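Local coordinates for HcgC (Methanococcus maripaludis S2, PDB 5O4J), which catalyses the SAM-dependent C-methylation of a pyridinol precursor, probably in the biosynthesis of the iron-guanylylpyridinol cofactor of [Fe]-hydrogenase, at residues Lys10-Ile21 and His237-Ser247. Sequence-based numbering, arbitrary orientation.
Sequences KTTRSKIKIKDI and HVEYELEEILS
The carboxylate of Glu243 grips two successive backbone amides just past strand 10-13: Lys15 N donates to OE2 at 2.7 Å, from above the carboxylate plane, and Ile16 N reaches OE1 at 3.1 Å on its syn side. CG of Glu243 lies anti to the carbonyl carbon and the chain then bends at chi2 (-55°), which brings the carboxylate to the loop; the side chains of Ile16 and Glu243 slide past each other in opposite directions, CG1 3.4 Å from OE1. Replacing Glu243 by alanine removes both acceptors and is likely to leave the loop less firmly tied to the helix. Buried side chains pack closely beside this grip: CD2 of Leu242 lies 3.7 Å from CG2 of Thr12 and also meets CA of Ser14, while CD1 of Leu246 abuts Ser14 CB. These leucines help join helix 239-251 to the four-stranded antiparallel sheet, in which strand 10-13 pairs with strand 230-234; both also touch Ile230 and helix 177-193. The axes of strand 10-13 and residues 239-247 run 32° apart, 9.3 Å at closest approach. Toward the solvent-facing His237 end, packing gives way to water 1, bridging Thr12 OG1 (2.7 Å) and Val238 N (2.9 Å), and a CH-pi contact: Lys10 lays CE over the imidazole face, 3.8 Å from the ring centroid and 13° off its normal.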
ATOM      1  N   LYS A  10       8.218  20.265  14.243  1.00 26.13           N
ATOM      2  CA  LYS A  10       8.933  19.428  15.189  1.00 26.61           C
ATOM      3  C   LYS A  10       9.699  18.351  14.441  1.00 22.32           C
ATOM      4  O   LYS A  10       9.235  17.840  13.422  1.00 21.45           O
ATOM      5  CB  LYS A  10       7.971  18.749  16.168  1.00 27.75           C
ATOM      6  CG  LYS A  10       7.087  19.709  16.955  1.00 37.81           C
ATOM      7  CD  LYS A  10       6.015  18.952  17.733  1.00 43.53           C
ATOM      8  CE  LYS A  10       5.033  19.909  18.387  1.00 50.67           C
ATOM      9  NZ  LYS A  10       5.690  20.814  19.360  1.00 57.46           N
ATOM     10  N   THR A  11      10.865  17.996  14.970  1.00 22.83           N
ATOM     11  CA  THR A  11      11.637  16.857  14.490  1.00 26.61           C
ATOM     12  C   THR A  11      11.714  15.837  15.610  1.00 22.42           C
ATOM     13  O   THR A  11      12.210  16.143  16.698  1.00 24.50           O
ATOM     14  CB  THR A  11      13.041  17.268  14.058  1.00 26.22           C
ATOM     15  OG1 THR A  11      12.946  18.221  12.997  1.00 25.83           O
ATOM     16  CG2 THR A  11      13.837  16.035  13.599  1.00 21.56           C
ATOM     17  N   THR A  12      11.253  14.625  15.334  1.00 20.28           N
ATOM     18  CA  THR A  12      11.179  13.565  16.329  1.00 22.56           C
ATOM     19  C   THR A  12      11.987  12.374  15.832  1.00 20.91           C
ATOM     20  O   THR A  12      11.706  11.838  14.760  1.00 21.55           O
ATOM     21  CB  THR A  12       9.726  13.163  16.575  1.00 23.34           C
ATOM     22  OG1 THR A  12       8.965  14.333  16.908  1.00 22.94           O
ATOM     23  CG2 THR A  12       9.635  12.147  17.724  1.00 24.45           C
ATOM     24  N   ARG A  13      12.973  11.957  16.616  1.00 22.54           N
ATOM     25  CA  ARG A  13      13.725  10.739  16.348  1.00 24.47           C
ATOM     26  C   ARG A  13      13.176   9.613  17.214  1.00 24.43           C
ATOM     27  O   ARG A  13      12.910   9.801  18.405  1.00 23.59           O
ATOM     28  CB  ARG A  13      15.211  10.933  16.644  1.00 27.35           C
ATOM     29  CG  ARG A  13      15.921  11.929  15.727  1.00 36.86           C
ATOM     30  CD  ARG A  13      17.377  12.148  16.146  1.00 56.41           C
ATOM     31  NE  ARG A  13      17.976  10.963  16.766  1.00 73.57           N
ATOM     32  CZ  ARG A  13      19.254  10.856  17.121  1.00 83.44           C
ATOM     33  NH1 ARG A  13      20.100  11.858  16.915  1.00 91.32           N
ATOM     34  NH2 ARG A  13      19.682   9.732  17.681  1.00 81.99           N
ATOM     35  N   SER A  14      13.000   8.440  16.617  1.00 23.67           N
ATOM     36  CA  SER A  14      12.448   7.326  17.372  1.00 20.03           C
ATOM     37  C   SER A  14      13.411   6.896  18.471  1.00 20.35           C
ATOM     38  O   SER A  14      14.635   6.922  18.302  1.00 21.75           O
ATOM     39  CB  SER A  14      12.125   6.139  16.457  1.00 18.83           C
ATOM     40  OG  SER A  14      13.277   5.581  15.824  1.00 20.56           O
ATOM     41  N   LYS A  15      12.845   6.523  19.618  1.00 20.04           N
ATOM     42  CA  LYS A  15      13.659   5.919  20.665  1.00 20.17           C
ATOM     43  C   LYS A  15      14.192   4.565  20.225  1.00 21.28           C
ATOM     44  O   LYS A  15      15.339   4.216  20.523  1.00 22.68           O
ATOM     45  CB  LYS A  15      12.852   5.784  21.954  1.00 24.76           C
ATOM     46  CG  LYS A  15      12.462   7.113  22.575  1.00 40.04           C
ATOM     47  CD  LYS A  15      11.472   6.913  23.706  1.00 57.26           C
ATOM     48  CE  LYS A  15      11.049   8.242  24.295  1.00 67.35           C
ATOM     49  NZ  LYS A  15      12.204   8.856  25.008  1.00 75.32           N
ATOM     50  N   ILE A  16      13.368   3.789  19.526  1.00 20.79           N
ATOM     51  CA  ILE A  16      13.805   2.502  19.000  1.00 20.15           C
ATOM     52  C   ILE A  16      14.896   2.723  17.960  1.00 20.05           C
ATOM     53  O   ILE A  16      14.707   3.468  16.992  1.00 19.60           O
ATOM     54  CB  ILE A  16      12.604   1.738  18.420  1.00 21.17           C
ATOM     55  CG1 ILE A  16      11.738   1.192  19.559  1.00 24.52           C
ATOM     56  CG2 ILE A  16      13.046   0.601  17.476  1.00 22.70           C
ATOM     57  CD1 ILE A  16      10.324   0.881  19.134  1.00 23.24           C
ATOM     58  N   LYS A  17      16.041   2.075  18.163  1.00 18.70           N
ATOM     59  CA  LYS A  17      17.168   2.138  17.246  1.00 18.20           C
ATOM     60  C   LYS A  17      17.159   0.934  16.316  1.00 17.96           C
ATOM     61  O   LYS A  17      16.533  -0.091  16.587  1.00 18.22           O
ATOM     62  CB  LYS A  17      18.494   2.178  18.006  1.00 19.55           C
ATOM     63  CG  LYS A  17      18.723   3.442  18.830  1.00 28.36           C
ATOM     64  CD  LYS A  17      19.937   3.247  19.728  1.00 36.72           C
ATOM     65  CE  LYS A  17      20.353   4.538  20.422  1.00 40.69           C
ATOM     66  NZ  LYS A  17      21.501   4.286  21.330  1.00 39.23           N
ATOM     67  N   ILE A  18      17.887   1.062  15.207  1.00 18.08           N
ATOM     68  CA  ILE A  18      17.989  -0.065  14.288  1.00 17.27           C
ATOM     69  C   ILE A  18      18.493  -1.302  15.028  1.00 17.24           C
ATOM     70  O   ILE A  18      17.971  -2.413  14.842  1.00 17.09           O
ATOM     71  CB  ILE A  18      18.893   0.295  13.093  1.00 18.55           C
ATOM     72  CG1 ILE A  18      18.371   1.549  12.373  1.00 22.78           C
ATOM     73  CG2 ILE A  18      18.909  -0.838  12.085  1.00 18.20           C
ATOM     74  CD1 ILE A  18      19.440   2.268  11.606  1.00 33.92           C
ATOM     75  N   LYS A  19      19.487  -1.126  15.911  1.00 19.63           N
ATOM     76  CA  LYS A  19      20.038  -2.264  16.641  1.00 19.79           C
ATOM     77  C   LYS A  19      18.989  -2.928  17.526  1.00 18.75           C
ATOM     78  O   LYS A  19      19.080  -4.131  17.800  1.00 21.49           O
ATOM     79  CB  LYS A  19      21.239  -1.836  17.484  1.00 24.70           C
ATOM     80  CG  LYS A  19      20.947  -0.858  18.618  1.00 27.79           C
ATOM     81  CD  LYS A  19      22.207  -0.640  19.453  1.00 34.03           C
ATOM     82  CE  LYS A  19      21.958   0.286  20.633  1.00 40.64           C
ATOM     83  NZ  LYS A  19      23.201   0.485  21.441  1.00 41.75           N
ATOM     84  N   ASP A  20      18.000  -2.162  17.999  1.00 16.93           N
ATOM     85  CA  ASP A  20      16.941  -2.721  18.832  1.00 18.54           C
ATOM     86  C   ASP A  20      16.035  -3.644  18.029  1.00 20.21           C
ATOM     87  O   ASP A  20      15.565  -4.661  18.545  1.00 21.16           O
ATOM     88  CB  ASP A  20      16.113  -1.597  19.468  1.00 19.90           C
ATOM     89  CG  ASP A  20      16.927  -0.700  20.376  1.00 22.80           C
ATOM     90  OD1 ASP A  20      17.829  -1.198  21.076  1.00 27.94           O
ATOM     91  OD2 ASP A  20      16.658   0.524  20.398  1.00 22.90           O
ATOM     92  N   ILE A  21      15.746  -3.275  16.779  1.00 19.63           N
ATOM     93  CA  ILE A  21      14.956  -4.134  15.901  1.00 18.36           C
ATOM     94  C   ILE A  21      15.744  -5.383  15.544  1.00 18.24           C
ATOM     95  O   ILE A  21      15.202  -6.494  15.525  1.00 19.42           O
ATOM     96  CB  ILE A  21      14.531  -3.355  14.642  1.00 16.75           C
ATOM     97  CG1 ILE A  21      13.886  -2.022  15.030  1.00 17.28           C
ATOM     98  CG2 ILE A  21      13.579  -4.194  13.806  1.00 17.32           C
ATOM     99  CD1 ILE A  21      13.478  -1.149  13.855  1.00 18.52           C
ATOM    100  N   HIS A 237       2.897  16.730  18.132  1.00 26.43           N
ATOM    101  CA  HIS A 237       3.628  15.636  18.746  1.00 25.97           C
ATOM    102  C   HIS A 237       3.191  14.307  18.146  1.00 25.37           C
ATOM    103  O   HIS A 237       1.995  14.022  18.037  1.00 26.63           O
ATOM    104  CB  HIS A 237       3.412  15.633  20.259  1.00 34.52           C
ATOM    105  CG  HIS A 237       4.002  16.823  20.944  1.00 41.57           C
ATOM    106  ND1 HIS A 237       5.324  16.885  21.327  1.00 44.86           N
ATOM    107  CD2 HIS A 237       3.441  17.992  21.338  1.00 46.17           C
ATOM    108  CE1 HIS A 237       5.559  18.051  21.904  1.00 48.42           C
ATOM    109  NE2 HIS A 237       4.432  18.739  21.927  1.00 44.59           N
ATOM    110  N   VAL A 238       4.179  13.488  17.787  1.00 22.78           N
ATOM    111  CA  VAL A 238       3.951  12.146  17.257  1.00 22.36           C
ATOM    112  C   VAL A 238       4.799  11.105  17.966  1.00 23.44           C
ATOM    113  O   VAL A 238       4.707   9.922  17.645  1.00 23.60           O
ATOM    114  CB  VAL A 238       4.207  12.104  15.734  1.00 26.39           C
ATOM    115  CG1 VAL A 238       3.167  12.940  14.994  1.00 29.75           C
ATOM    116  CG2 VAL A 238       5.612  12.592  15.397  1.00 30.37           C
ATOM    117  N   GLU A 239       5.561  11.517  18.983  1.00 26.48           N
ATOM    118  CA  GLU A 239       6.505  10.623  19.645  0.59 30.66           C
ATOM    119  C   GLU A 239       5.858   9.312  20.090  1.00 28.09           C
ATOM    120  O   GLU A 239       6.453   8.239  19.926  1.00 24.86           O
ATOM    121  CB  GLU A 239       7.140  11.345  20.838  0.59 33.69           C
ATOM    122  CG  GLU A 239       6.136  11.997  21.789  0.59 33.85           C
ATOM    123  CD  GLU A 239       6.754  13.079  22.654  0.59 38.65           C
ATOM    124  OE1 GLU A 239       7.975  13.311  22.549  0.59 39.13           O
ATOM    125  OE2 GLU A 239       6.009  13.705  23.438  0.59 37.55           O
ATOM    126  N   TYR A 240       4.646   9.360  20.644  1.00 24.92           N
ATOM    127  CA  TYR A 240       4.060   8.133  21.187  1.00 24.86           C
ATOM    128  C   TYR A 240       3.610   7.184  20.086  1.00 25.47           C
ATOM    129  O   TYR A 240       3.893   5.977  20.140  1.00 23.43           O
ATOM    130  CB  TYR A 240       2.897   8.474  22.115  1.00 23.19           C
ATOM    131  CG  TYR A 240       3.343   9.275  23.306  1.00 26.68           C
ATOM    132  CD1 TYR A 240       4.549   8.995  23.936  1.00 33.88           C
ATOM    133  CD2 TYR A 240       2.582  10.329  23.782  1.00 34.50           C
ATOM    134  CE1 TYR A 240       4.975   9.731  25.015  1.00 38.48           C
ATOM    135  CE2 TYR A 240       3.000  11.069  24.865  1.00 33.60           C
ATOM    136  CZ  TYR A 240       4.198  10.764  25.473  1.00 36.22           C
ATOM    137  OH  TYR A 240       4.619  11.500  26.545  1.00 40.37           O
ATOM    138  N   GLU A 241       2.888   7.696  19.090  1.00 23.70           N
ATOM    139  CA  GLU A 241       2.447   6.837  17.995  1.00 24.69           C
ATOM    140  C   GLU A 241       3.638   6.289  17.222  1.00 25.15           C
ATOM    141  O   GLU A 241       3.595   5.157  16.721  1.00 25.00           O
ATOM    142  CB  GLU A 241       1.511   7.613  17.065  1.00 28.49           C
ATOM    143  CG  GLU A 241       0.200   8.024  17.719  1.00 36.22           C
ATOM    144  CD  GLU A 241       0.284   9.371  18.433  1.00 51.42           C
ATOM    145  OE1 GLU A 241       1.407   9.853  18.700  1.00 47.29           O
ATOM    146  OE2 GLU A 241      -0.783   9.948  18.735  1.00 63.93           O
ATOM    147  N   LEU A 242       4.713   7.077  17.129  1.00 24.18           N
ATOM    148  CA  LEU A 242       5.925   6.635  16.443  1.00 24.19           C
ATOM    149  C   LEU A 242       6.456   5.334  17.035  1.00 25.02           C
ATOM    150  O   LEU A 242       6.731   4.371  16.306  1.00 24.46           O
ATOM    151  CB  LEU A 242       6.976   7.744  16.529  1.00 24.18           C
ATOM    152  CG  LEU A 242       8.411   7.489  16.089  1.00 29.30           C
ATOM    153  CD1 LEU A 242       8.490   6.935  14.689  1.00 31.48           C
ATOM    154  CD2 LEU A 242       9.216   8.797  16.204  1.00 24.86           C
ATOM    155  N   GLU A 243       6.602   5.278  18.359  1.00 22.61           N
ATOM    156  CA  GLU A 243       7.109   4.058  18.981  1.00 21.96           C
ATOM    157  C   GLU A 243       6.083   2.925  18.901  1.00 21.25           C
ATOM    158  O   GLU A 243       6.452   1.762  18.708  1.00 20.92           O
ATOM    159  CB  GLU A 243       7.491   4.314  20.440  1.00 23.16           C
ATOM    160  CG  GLU A 243       8.473   5.483  20.701  1.00 30.57           C
ATOM    161  CD  GLU A 243       9.770   5.385  19.912  1.00 29.41           C
ATOM    162  OE1 GLU A 243      10.367   4.289  19.881  1.00 25.01           O
ATOM    163  OE2 GLU A 243      10.207   6.415  19.359  1.00 31.01           O
ATOM    164  N   GLU A 244       4.796   3.244  19.067  1.00 22.70           N
ATOM    165  CA  GLU A 244       3.773   2.201  19.014  0.52 26.07           C
ATOM    166  C   GLU A 244       3.735   1.526  17.645  1.00 22.44           C
ATOM    167  O   GLU A 244       3.602   0.299  17.561  1.00 18.56           O
ATOM    168  CB  GLU A 244       2.400   2.780  19.358  0.52 29.90           C
ATOM    169  CG  GLU A 244       2.213   3.139  20.832  0.52 35.42           C
ATOM    170  CD  GLU A 244       1.795   1.953  21.687  0.52 39.95           C
ATOM    171  OE1 GLU A 244       2.025   1.993  22.913  0.52 37.42           O
ATOM    172  OE2 GLU A 244       1.229   0.983  21.137  0.52 41.49           O
ATOM    173  N   ILE A 245       3.854   2.298  16.563  1.00 20.27           N
ATOM    174  CA  ILE A 245       3.810   1.711  15.228  1.00 20.70           C
ATOM    175  C   ILE A 245       5.028   0.830  14.985  1.00 20.65           C
ATOM    176  O   ILE A 245       4.917  -0.263  14.420  1.00 21.06           O
ATOM    177  CB  ILE A 245       3.685   2.822  14.170  1.00 23.70           C
ATOM    178  CG1 ILE A 245       2.281   3.420  14.237  1.00 27.79           C
ATOM    179  CG2 ILE A 245       3.984   2.293  12.775  1.00 21.61           C
ATOM    180  CD1 ILE A 245       2.162   4.757  13.577  1.00 23.69           C
ATOM    181  N   LEU A 246       6.213   1.308  15.368  1.00 23.41           N
ATOM    182  CA  LEU A 246       7.418   0.498  15.229  1.00 20.97           C
ATOM    183  C   LEU A 246       7.295  -0.778  16.040  1.00 19.59           C
ATOM    184  O   LEU A 246       7.591  -1.868  15.547  1.00 19.46           O
ATOM    185  CB  LEU A 246       8.644   1.284  15.685  1.00 20.01           C
ATOM    186  CG  LEU A 246       9.267   2.163  14.616  1.00 21.62           C
ATOM    187  CD1 LEU A 246      10.208   3.167  15.284  1.00 24.88           C
ATOM    188  CD2 LEU A 246       9.990   1.299  13.590  1.00 21.79           C
ATOM    189  N   SER A 247       6.872  -0.652  17.306  1.00 17.42           N
ATOM    190  CA  SER A 247       6.761  -1.825  18.166  0.59 18.50           C
ATOM    191  C   SER A 247       5.769  -2.833  17.603  1.00 19.34           C
ATOM    192  O   SER A 247       6.022  -4.041  17.638  1.00 19.04           O
ATOM    193  CB  SER A 247       6.356  -1.405  19.578  0.59 19.87           C
ATOM    194  OG  SER A 247       7.433  -0.746  20.218  0.59 21.63           O
TER
HETATM  195  O   HOH W   1       6.820  14.352  18.520  1.00 26.34           O